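Local coordinates for protein amidase, hydantoinase/carbamoylase family (Paraburkholderia phymatum, PDB 6C0D) that probably hydrolyses N-carbamoyl-L-amino acids as a zinc-dependent, homodimeric amidase of the peptidase M20 family, at residues Val217-Asn231 and Val283-Ala297. Numbering follows the deposited sequence.
Sequences VGIREFQLRFIGQRN and VVPGKAVLHLQFRDA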
ATOM      1  N   VAL A 217       9.798  24.194  12.424  1.00 17.88           N
ATOM      2  CA  VAL A 217      10.672  23.448  11.512  1.00 17.08           C
ATOM      3  C   VAL A 217      10.246  23.682  10.068  1.00 19.19           C
ATOM      4  O   VAL A 217       9.074  23.951   9.772  1.00 19.52           O
ATOM      5  CB  VAL A 217      10.663  21.937  11.830  1.00 20.05           C
ATOM      6  CG1 VAL A 217      11.276  21.665  13.222  1.00 19.78           C
ATOM      7  CG2 VAL A 217       9.237  21.404  11.731  1.00 18.09           C
ATOM      8  N   GLY A 218      11.225  23.627   9.158  1.00 18.15           N
ATOM      9  CA  GLY A 218      10.911  23.531   7.749  1.00 20.20           C
ATOM     10  C   GLY A 218      10.516  22.109   7.375  1.00 21.24           C
ATOM     11  O   GLY A 218      10.742  21.169   8.141  1.00 18.27           O
ATOM     12  N   ILE A 219       9.908  21.959   6.196  1.00 18.82           N
ATOM     13  CA  ILE A 219       9.334  20.678   5.756  1.00 21.83           C
ATOM     14  C   ILE A 219       9.702  20.410   4.298  1.00 19.82           C
ATOM     15  O   ILE A 219       9.712  21.328   3.469  1.00 21.66           O
ATOM     16  CB  ILE A 219       7.797  20.665   5.920  1.00 21.74           C
ATOM     17  CG1 ILE A 219       7.411  21.008   7.376  1.00 24.15           C
ATOM     18  CG2 ILE A 219       7.230  19.266   5.566  1.00 19.11           C
ATOM     19  CD1 ILE A 219       5.924  21.274   7.600  1.00 30.12           C
ATOM     20  N   ARG A 220       9.983  19.133   3.981  1.00 18.81           N
ATOM     21  CA  ARG A 220      10.079  18.668   2.604  1.00 21.15           C
ATOM     22  C   ARG A 220       9.230  17.415   2.452  1.00 20.64           C
ATOM     23  O   ARG A 220       9.156  16.594   3.374  1.00 19.07           O
ATOM     24  CB  ARG A 220      11.523  18.348   2.199  1.00 24.08           C
ATOM     25  CG  ARG A 220      12.410  19.570   2.073  1.00 20.97           C
ATOM     26  CD  ARG A 220      11.959  20.471   0.917  1.00 21.64           C
ATOM     27  NE  ARG A 220      12.920  21.555   0.705  1.00 24.68           N
ATOM     28  CZ  ARG A 220      12.977  22.671   1.436  1.00 29.80           C
ATOM     29  NH1 ARG A 220      12.108  22.901   2.421  1.00 22.95           N
ATOM     30  NH2 ARG A 220      13.906  23.570   1.168  1.00 28.67           N
ATOM     31  N   GLU A 221       8.582  17.288   1.292  1.00 18.32           N
ATOM     32  CA  GLU A 221       7.825  16.088   0.948  1.00 19.88           C
ATOM     33  C   GLU A 221       8.200  15.650  -0.457  1.00 22.88           C
ATOM     34  O   GLU A 221       8.393  16.488  -1.340  1.00 21.14           O
ATOM     35  CB  GLU A 221       6.320  16.346   1.047  1.00 24.15           C
ATOM     36  CG  GLU A 221       5.881  16.493   2.516  1.00 25.14           C
ATOM     37  CD  GLU A 221       4.424  16.850   2.674  1.00 33.77           C
ATOM     38  OE1 GLU A 221       3.839  17.437   1.741  1.00 39.22           O
ATOM     39  OE2 GLU A 221       3.863  16.542   3.735  1.00 30.48           O
ATOM     40  N   PHE A 222       8.310  14.334  -0.654  1.00 18.24           N
ATOM     41  CA  PHE A 222       8.654  13.771  -1.950  1.00 20.29           C
ATOM     42  C   PHE A 222       7.868  12.491  -2.169  1.00 22.03           C
ATOM     43  O   PHE A 222       7.521  11.786  -1.214  1.00 19.07           O
ATOM     44  CB  PHE A 222      10.141  13.423  -2.054  1.00 19.50           C
ATOM     45  CG  PHE A 222      11.049  14.620  -2.040  1.00 19.50           C
ATOM     46  CD1 PHE A 222      11.439  15.217  -3.229  1.00 22.20           C
ATOM     47  CD2 PHE A 222      11.544  15.115  -0.844  1.00 22.69           C
ATOM     48  CE1 PHE A 222      12.283  16.313  -3.226  1.00 28.22           C
ATOM     49  CE2 PHE A 222      12.383  16.234  -0.832  1.00 23.16           C
ATOM     50  CZ  PHE A 222      12.760  16.818  -2.030  1.00 25.89           C
ATOM     51  N   GLN A 223       7.608  12.194  -3.437  1.00 19.61           N
ATOM     52  CA  GLN A 223       7.288  10.837  -3.846  1.00 20.16           C
ATOM     53  C   GLN A 223       8.524  10.247  -4.494  1.00 23.20           C
ATOM     54  O   GLN A 223       9.238  10.922  -5.242  1.00 23.11           O
ATOM     55  CB  GLN A 223       6.142  10.785  -4.855  1.00 30.43           C
ATOM     56  CG  GLN A 223       4.772  11.082  -4.324  1.00 41.70           C
ATOM     57  CD  GLN A 223       3.713  10.794  -5.367  1.00 57.01           C
ATOM     58  OE1 GLN A 223       3.995  10.162  -6.389  1.00 65.04           O
ATOM     59  NE2 GLN A 223       2.495  11.255  -5.123  1.00 62.04           N
ATOM     60  N   LEU A 224       8.780   8.988  -4.213  1.00 19.00           N
ATOM     61  CA  LEU A 224       9.874   8.274  -4.846  0.55 19.63           C
ATOM     62  C   LEU A 224       9.288   7.053  -5.531  1.00 20.42           C
ATOM     63  O   LEU A 224       8.714   6.179  -4.864  1.00 21.09           O
ATOM     64  CB  LEU A 224      10.925   7.890  -3.814  0.55 21.91           C
ATOM     65  CG  LEU A 224      12.176   7.227  -4.360  0.55 25.12           C
ATOM     66  CD1 LEU A 224      12.917   8.142  -5.333  0.55 34.22           C
ATOM     67  CD2 LEU A 224      13.019   6.918  -3.178  0.55 24.69           C
ATOM     68  N   ARG A 225       9.400   7.015  -6.858  1.00 21.78           N
ATOM     69  CA  ARG A 225       8.855   5.944  -7.684  0.53 22.33           C
ATOM     70  C   ARG A 225       9.964   5.000  -8.111  1.00 25.04           C
ATOM     71  O   ARG A 225      11.084   5.437  -8.391  1.00 21.25           O
ATOM     72  CB  ARG A 225       8.181   6.499  -8.942  0.53 24.37           C
ATOM     73  CG  ARG A 225       6.926   7.316  -8.710  0.53 33.47           C
ATOM     74  CD  ARG A 225       6.350   7.785 -10.052  0.53 40.75           C
ATOM     75  NE  ARG A 225       5.157   8.613  -9.882  0.53 49.27           N
ATOM     76  CZ  ARG A 225       4.716   9.485 -10.783  0.53 48.47           C
ATOM     77  NH1 ARG A 225       5.377   9.659 -11.918  0.53 46.32           N
ATOM     78  NH2 ARG A 225       3.623  10.200 -10.540  0.53 51.12           N
ATOM     79  N   PHE A 226       9.633   3.712  -8.195  1.00 19.36           N
ATOM     80  CA  PHE A 226      10.551   2.671  -8.633  1.00 18.24           C
ATOM     81  C   PHE A 226       9.909   1.953  -9.802  1.00 22.04           C
ATOM     82  O   PHE A 226       8.746   1.545  -9.715  1.00 21.03           O
ATOM     83  CB  PHE A 226      10.862   1.705  -7.485  1.00 17.30           C
ATOM     84  CG  PHE A 226      11.584   2.380  -6.369  1.00 20.95           C
ATOM     85  CD1 PHE A 226      10.878   3.083  -5.397  1.00 20.79           C
ATOM     86  CD2 PHE A 226      12.968   2.392  -6.340  1.00 21.81           C
ATOM     87  CE1 PHE A 226      11.541   3.758  -4.372  1.00 19.05           C
ATOM     88  CE2 PHE A 226      13.648   3.067  -5.318  1.00 21.00           C
ATOM     89  CZ  PHE A 226      12.927   3.753  -4.336  1.00 18.53           C
ATOM     90  N   ILE A 227      10.640   1.853 -10.910  1.00 19.00           N
ATOM     91  CA  ILE A 227      10.102   1.281 -12.133  1.00 18.77           C
ATOM     92  C   ILE A 227      10.923   0.051 -12.451  1.00 22.90           C
ATOM     93  O   ILE A 227      12.093   0.159 -12.841  1.00 22.67           O
ATOM     94  CB  ILE A 227      10.120   2.270 -13.305  1.00 20.50           C
ATOM     95  CG1 ILE A 227       9.275   3.520 -12.990  1.00 24.39           C
ATOM     96  CG2 ILE A 227       9.578   1.588 -14.545  1.00 23.85           C
ATOM     97  CD1 ILE A 227      10.028   4.607 -12.246  1.00 29.51           C
ATOM     98  N   GLY A 228      10.312  -1.116 -12.280  1.00 19.06           N
ATOM     99  CA  GLY A 228      10.946  -2.369 -12.602  1.00 18.83           C
ATOM    100  C   GLY A 228      10.139  -3.117 -13.647  1.00 26.38           C
ATOM    101  O   GLY A 228       9.744  -2.531 -14.659  1.00 23.84           O
ATOM    102  N   GLN A 229       9.883  -4.405 -13.415  1.00 21.20           N
ATOM    103  CA  GLN A 229       9.188  -5.230 -14.389  1.00 23.41           C
ATOM    104  C   GLN A 229       8.274  -6.209 -13.663  1.00 21.54           C
ATOM    105  O   GLN A 229       8.715  -6.890 -12.737  1.00 22.55           O
ATOM    106  CB  GLN A 229      10.201  -5.978 -15.251  1.00 30.64           C
ATOM    107  CG  GLN A 229       9.630  -6.897 -16.280  1.00 39.10           C
ATOM    108  CD  GLN A 229      10.736  -7.557 -17.063  1.00 47.41           C
ATOM    109  OE1 GLN A 229      11.317  -6.948 -17.956  1.00 51.59           O
ATOM    110  NE2 GLN A 229      11.067  -8.794 -16.702  1.00 56.07           N
ATOM    111  N   ARG A 230       7.008  -6.253 -14.068  1.00 20.36           N
ATOM    112  CA  ARG A 230       6.079  -7.250 -13.550  1.00 24.96           C
ATOM    113  C   ARG A 230       6.521  -8.636 -13.994  1.00 24.69           C
ATOM    114  O   ARG A 230       7.003  -8.808 -15.115  1.00 22.27           O
ATOM    115  CB  ARG A 230       4.670  -6.979 -14.080  1.00 31.54           C
ATOM    116  CG  ARG A 230       3.663  -6.527 -13.077  1.00 45.82           C
ATOM    117  CD  ARG A 230       2.303  -6.319 -13.737  1.00 37.55           C
ATOM    118  NE  ARG A 230       1.695  -5.065 -13.301  1.00 41.30           N
ATOM    119  CZ  ARG A 230       0.410  -4.773 -13.448  1.00 39.36           C
ATOM    120  NH1 ARG A 230      -0.063  -3.614 -13.009  1.00 37.12           N
ATOM    121  NH2 ARG A 230      -0.402  -5.653 -14.021  1.00 46.88           N
ATOM    122  N   ASN A 231       6.322  -9.637 -13.133  1.00 21.92           N
ATOM    123  CA  ASN A 231       6.655 -11.016 -13.489  1.00 20.42           C
ATOM    124  C   ASN A 231       5.820 -11.962 -12.637  1.00 21.97           C
ATOM    125  O   ASN A 231       5.327 -11.604 -11.566  1.00 19.74           O
ATOM    126  CB  ASN A 231       8.140 -11.344 -13.271  1.00 20.34           C
ATOM    127  CG  ASN A 231       9.027 -11.007 -14.457  1.00 27.78           C
ATOM    128  OD1 ASN A 231       9.955 -10.201 -14.331  1.00 29.80           O
ATOM    129  ND2 ASN A 231       8.798 -11.674 -15.597  1.00 26.44           N
ATOM    130  N   VAL A 283       2.417 -11.885  -8.104  1.00 20.93           N
ATOM    131  CA  VAL A 283       3.015 -11.010  -9.112  1.00 19.34           C
ATOM    132  C   VAL A 283       4.167 -10.224  -8.488  1.00 18.51           C
ATOM    133  O   VAL A 283       3.961  -9.454  -7.543  1.00 21.78           O
ATOM    134  CB  VAL A 283       1.975 -10.049  -9.712  1.00 25.11           C
ATOM    135  CG1 VAL A 283       2.616  -9.209 -10.814  1.00 20.72           C
ATOM    136  CG2 VAL A 283       0.757 -10.839 -10.237  1.00 25.87           C
ATOM    137  N   VAL A 284       5.372 -10.417  -9.020  1.00 20.42           N
ATOM    138  CA  VAL A 284       6.510  -9.554  -8.710  1.00 17.38           C
ATOM    139  C   VAL A 284       6.119  -8.127  -9.094  1.00 17.53           C
ATOM    140  O   VAL A 284       5.761  -7.894 -10.256  1.00 20.13           O
ATOM    141  CB  VAL A 284       7.764 -10.006  -9.482  1.00 17.71           C
ATOM    142  CG1 VAL A 284       8.961  -9.121  -9.119  1.00 20.78           C
ATOM    143  CG2 VAL A 284       8.044 -11.504  -9.242  1.00 20.19           C
ATOM    144  N   PRO A 285       6.142  -7.165  -8.164  1.00 18.62           N
ATOM    145  CA  PRO A 285       5.691  -5.797  -8.482  1.00 17.83           C
ATOM    146  C   PRO A 285       6.568  -5.151  -9.544  1.00 20.15           C
ATOM    147  O   PRO A 285       7.790  -5.103  -9.408  1.00 18.86           O
ATOM    148  CB  PRO A 285       5.820  -5.051  -7.143  1.00 20.57           C
ATOM    149  CG  PRO A 285       5.916  -6.109  -6.080  1.00 21.61           C
ATOM    150  CD  PRO A 285       6.510  -7.334  -6.747  1.00 16.92           C
ATOM    151  N   GLY A 286       5.929  -4.606 -10.579  1.00 18.66           N
ATOM    152  CA  GLY A 286       6.658  -3.895 -11.618  1.00 21.71           C
ATOM    153  C   GLY A 286       6.843  -2.410 -11.348  1.00 23.68           C
ATOM    154  O   GLY A 286       7.671  -1.746 -11.987  1.00 22.66           O
ATOM    155  N   LYS A 287       6.062  -1.878 -10.412  1.00 18.73           N
ATOM    156  CA  LYS A 287       6.165  -0.485  -9.989  1.00 18.37           C
ATOM    157  C   LYS A 287       5.913  -0.404  -8.493  1.00 20.97           C
ATOM    158  O   LYS A 287       5.202  -1.236  -7.924  1.00 20.64           O
ATOM    159  CB  LYS A 287       5.166   0.431 -10.714  1.00 20.28           C
ATOM    160  CG  LYS A 287       5.380   0.531 -12.222  1.00 29.99           C
ATOM    161  CD  LYS A 287       4.345   1.462 -12.867  1.00 36.41           C
ATOM    162  CE  LYS A 287       4.555   1.557 -14.379  1.00 54.54           C
ATOM    163  NZ  LYS A 287       3.479   2.346 -15.061  1.00 61.36           N
ATOM    164  N   ALA A 288       6.482   0.626  -7.866  1.00 18.41           N
ATOM    165  CA  ALA A 288       6.335   0.841  -6.435  1.00 18.21           C
ATOM    166  C   ALA A 288       6.576   2.319  -6.156  1.00 17.10           C
ATOM    167  O   ALA A 288       7.389   2.959  -6.833  1.00 22.55           O
ATOM    168  CB  ALA A 288       7.312  -0.019  -5.633  1.00 16.41           C
ATOM    169  N   VAL A 289       5.893   2.857  -5.148  1.00 18.05           N
ATOM    170  CA  VAL A 289       6.049   4.266  -4.792  0.76 18.83           C
ATOM    171  C   VAL A 289       5.998   4.403  -3.277  1.00 22.41           C
ATOM    172  O   VAL A 289       5.227   3.714  -2.598  1.00 18.43           O
ATOM    173  CB  VAL A 289       4.975   5.145  -5.479  0.76 19.53           C
ATOM    174  CG1 VAL A 289       3.584   4.701  -5.071  0.76 22.90           C
ATOM    175  CG2 VAL A 289       5.185   6.637  -5.140  0.76 24.58           C
ATOM    176  N   LEU A 290       6.856   5.272  -2.741  1.00 16.37           N
ATOM    177  CA  LEU A 290       6.769   5.624  -1.333  1.00 18.88           C
ATOM    178  C   LEU A 290       6.566   7.128  -1.227  1.00 18.92           C
ATOM    179  O   LEU A 290       6.946   7.887  -2.124  1.00 20.54           O
ATOM    180  CB  LEU A 290       8.017   5.192  -0.534  1.00 19.16           C
ATOM    181  CG  LEU A 290       9.398   5.834  -0.793  1.00 19.52           C
ATOM    182  CD1 LEU A 290       9.541   7.257  -0.168  1.00 16.47           C
ATOM    183  CD2 LEU A 290      10.476   4.939  -0.226  1.00 21.06           C
ATOM    184  N   HIS A 291       5.965   7.546  -0.124  1.00 16.75           N
ATOM    185  CA  HIS A 291       5.864   8.951   0.238  1.00 19.38           C
ATOM    186  C   HIS A 291       6.812   9.216   1.401  1.00 15.83           C
ATOM    187  O   HIS A 291       6.804   8.472   2.393  1.00 17.71           O
ATOM    188  CB  HIS A 291       4.424   9.304   0.615  1.00 22.10           C
ATOM    189  CG  HIS A 291       3.450   9.121  -0.509  1.00 30.21           C
ATOM    190  ND1 HIS A 291       2.202   9.706  -0.519  1.00 47.02           N
ATOM    191  CD2 HIS A 291       3.543   8.417  -1.661  1.00 40.24           C
ATOM    192  CE1 HIS A 291       1.576   9.383  -1.637  1.00 44.81           C
ATOM    193  NE2 HIS A 291       2.368   8.602  -2.347  1.00 35.50           N
ATOM    194  N   LEU A 292       7.645  10.252   1.266  1.00 17.71           N
ATOM    195  CA  LEU A 292       8.675  10.592   2.234  1.00 16.14           C
ATOM    196  C   LEU A 292       8.468  12.030   2.689  1.00 20.79           C
ATOM    197  O   LEU A 292       8.250  12.921   1.859  1.00 19.57           O
ATOM    198  CB  LEU A 292      10.081  10.458   1.630  1.00 14.99           C
ATOM    199  CG  LEU A 292      11.258  10.899   2.503  1.00 18.80           C
ATOM    200  CD1 LEU A 292      11.456   9.883   3.641  1.00 17.98           C
ATOM    201  CD2 LEU A 292      12.529  11.031   1.681  1.00 19.82           C
ATOM    202  N   GLN A 293       8.536  12.249   3.995  1.00 17.22           N
ATOM    203  CA  GLN A 293       8.503  13.599   4.552  1.00 17.27           C
ATOM    204  C   GLN A 293       9.717  13.753   5.447  1.00 16.98           C
ATOM    205  O   GLN A 293      10.144  12.786   6.074  1.00 18.20           O
ATOM    206  CB  GLN A 293       7.228  13.830   5.371  1.00 16.64           C
ATOM    207  CG  GLN A 293       7.087  15.248   5.940  1.00 16.42           C
ATOM    208  CD  GLN A 293       5.848  15.348   6.811  1.00 20.63           C
ATOM    209  OE1 GLN A 293       5.912  15.123   8.014  1.00 18.86           O
ATOM    210  NE2 GLN A 293       4.706  15.646   6.193  1.00 20.38           N
ATOM    211  N   PHE A 294      10.282  14.960   5.512  1.00 16.06           N
ATOM    212  CA  PHE A 294      11.261  15.197   6.565  1.00 18.51           C
ATOM    213  C   PHE A 294      11.205  16.659   6.992  1.00 19.42           C
ATOM    214  O   PHE A 294      10.737  17.534   6.253  1.00 16.11           O
ATOM    215  CB  PHE A 294      12.695  14.768   6.178  1.00 14.73           C
ATOM    216  CG  PHE A 294      13.226  15.354   4.886  1.00 19.44           C
ATOM    217  CD1 PHE A 294      13.041  14.679   3.680  1.00 20.63           C
ATOM    218  CD2 PHE A 294      13.987  16.528   4.890  1.00 17.20           C
ATOM    219  CE1 PHE A 294      13.569  15.183   2.487  1.00 24.87           C
ATOM    220  CE2 PHE A 294      14.522  17.043   3.689  1.00 20.73           C
ATOM    221  CZ  PHE A 294      14.312  16.364   2.493  1.00 25.08           C
ATOM    222  N   ARG A 295      11.637  16.894   8.231  1.00 17.23           N
ATOM    223  CA  ARG A 295      11.534  18.214   8.852  1.00 18.27           C
ATOM    224  C   ARG A 295      12.764  18.473   9.697  1.00 19.52           C
ATOM    225  O   ARG A 295      13.315  17.554  10.303  1.00 17.74           O
ATOM    226  CB  ARG A 295      10.297  18.347   9.760  1.00 17.00           C
ATOM    227  CG  ARG A 295       8.992  17.875   9.118  1.00 18.42           C
ATOM    228  CD  ARG A 295       7.781  18.246   9.984  1.00 18.12           C
ATOM    229  NE  ARG A 295       6.586  17.513   9.557  1.00 21.66           N
ATOM    230  CZ  ARG A 295       5.339  17.934   9.742  1.00 24.59           C
ATOM    231  NH1 ARG A 295       5.112  19.097  10.343  1.00 23.95           N
ATOM    232  NH2 ARG A 295       4.315  17.205   9.304  1.00 21.90           N
ATOM    233  N   ASP A 296      13.167  19.745   9.760  1.00 17.44           N
ATOM    234  CA  ASP A 296      14.272  20.120  10.621  1.00 16.28           C
ATOM    235  C   ASP A 296      14.219  21.629  10.850  1.00 19.70           C
ATOM    236  O   ASP A 296      13.730  22.380  10.007  1.00 18.47           O
ATOM    237  CB  ASP A 296      15.617  19.718  10.013  1.00 19.77           C
ATOM    238  CG  ASP A 296      16.721  19.670  11.050  1.00 22.59           C
ATOM    239  OD1 ASP A 296      16.716  18.714  11.864  1.00 21.56           O
ATOM    240  OD2 ASP A 296      17.567  20.599  11.085  1.00 21.05           O
ATOM    241  N   ALA A 297      14.740  22.057  11.995  1.00 18.42           N
ATOM    242  CA  ALA A 297      14.791  23.488  12.300  1.00 17.85           C
ATOM    243  C   ALA A 297      15.974  24.197  11.659  1.00 22.64           C
ATOM    244  O   ALA A 297      15.996  25.438  11.625  1.00 20.59           O
ATOM    245  CB  ALA A 297      14.870  23.689  13.816  1.00 21.27           C
TER
HETATM  246  O   HOH W   1       3.487  -3.385 -12.350  1.00 36.48           O
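E221 and Q293 face each other as a non-hydrogen-bonded pair, and their side chains run side by side until Q293 NE2 donates to E221 OE2 at 2.7 Å. The oxygen offers its anti lone pair, and carboxylate and amide lie nearly coplanar, 15° apart. The amide is held on its oxygen side too: R295 NE and NH2 both reach Q293 OE1 side-on, from the same face of the amide. S282 of the second subunit takes another bond from Q293 NE2, and R295 NH1 makes a salt bridge to the sulfonate of a buffer molecule, probably from the crystallisation liquor. Backbone bonds, such as L292 N to F222 O at 2.9 Å, tie 218-227 to 287-296 as an antiparallel ladder. It belongs to the helix-backed sheet of the M20 dimerisation domain, with helices 244-262 and 299-317 packed on the face carrying F222, F226 and L290. Between I227 and N231 the register slips by one, splitting the pairing into two ladders; toward strand 268-277, G286 and K287 form a classic beta bulge opposite D277. On the helix-covered face, R220 CB sits over the F294 ring, 3.7 Å from its centroid; with F294 CG between its backbone N and carbonyl carbon (chi1 54°), the ring leans toward the neighbouring strand, and F222 CE2 touches F294 CE1 at 3.7 Å. On the other face Q223 CG lies over the H291 ring, their amide and imidazole planes 10° apart.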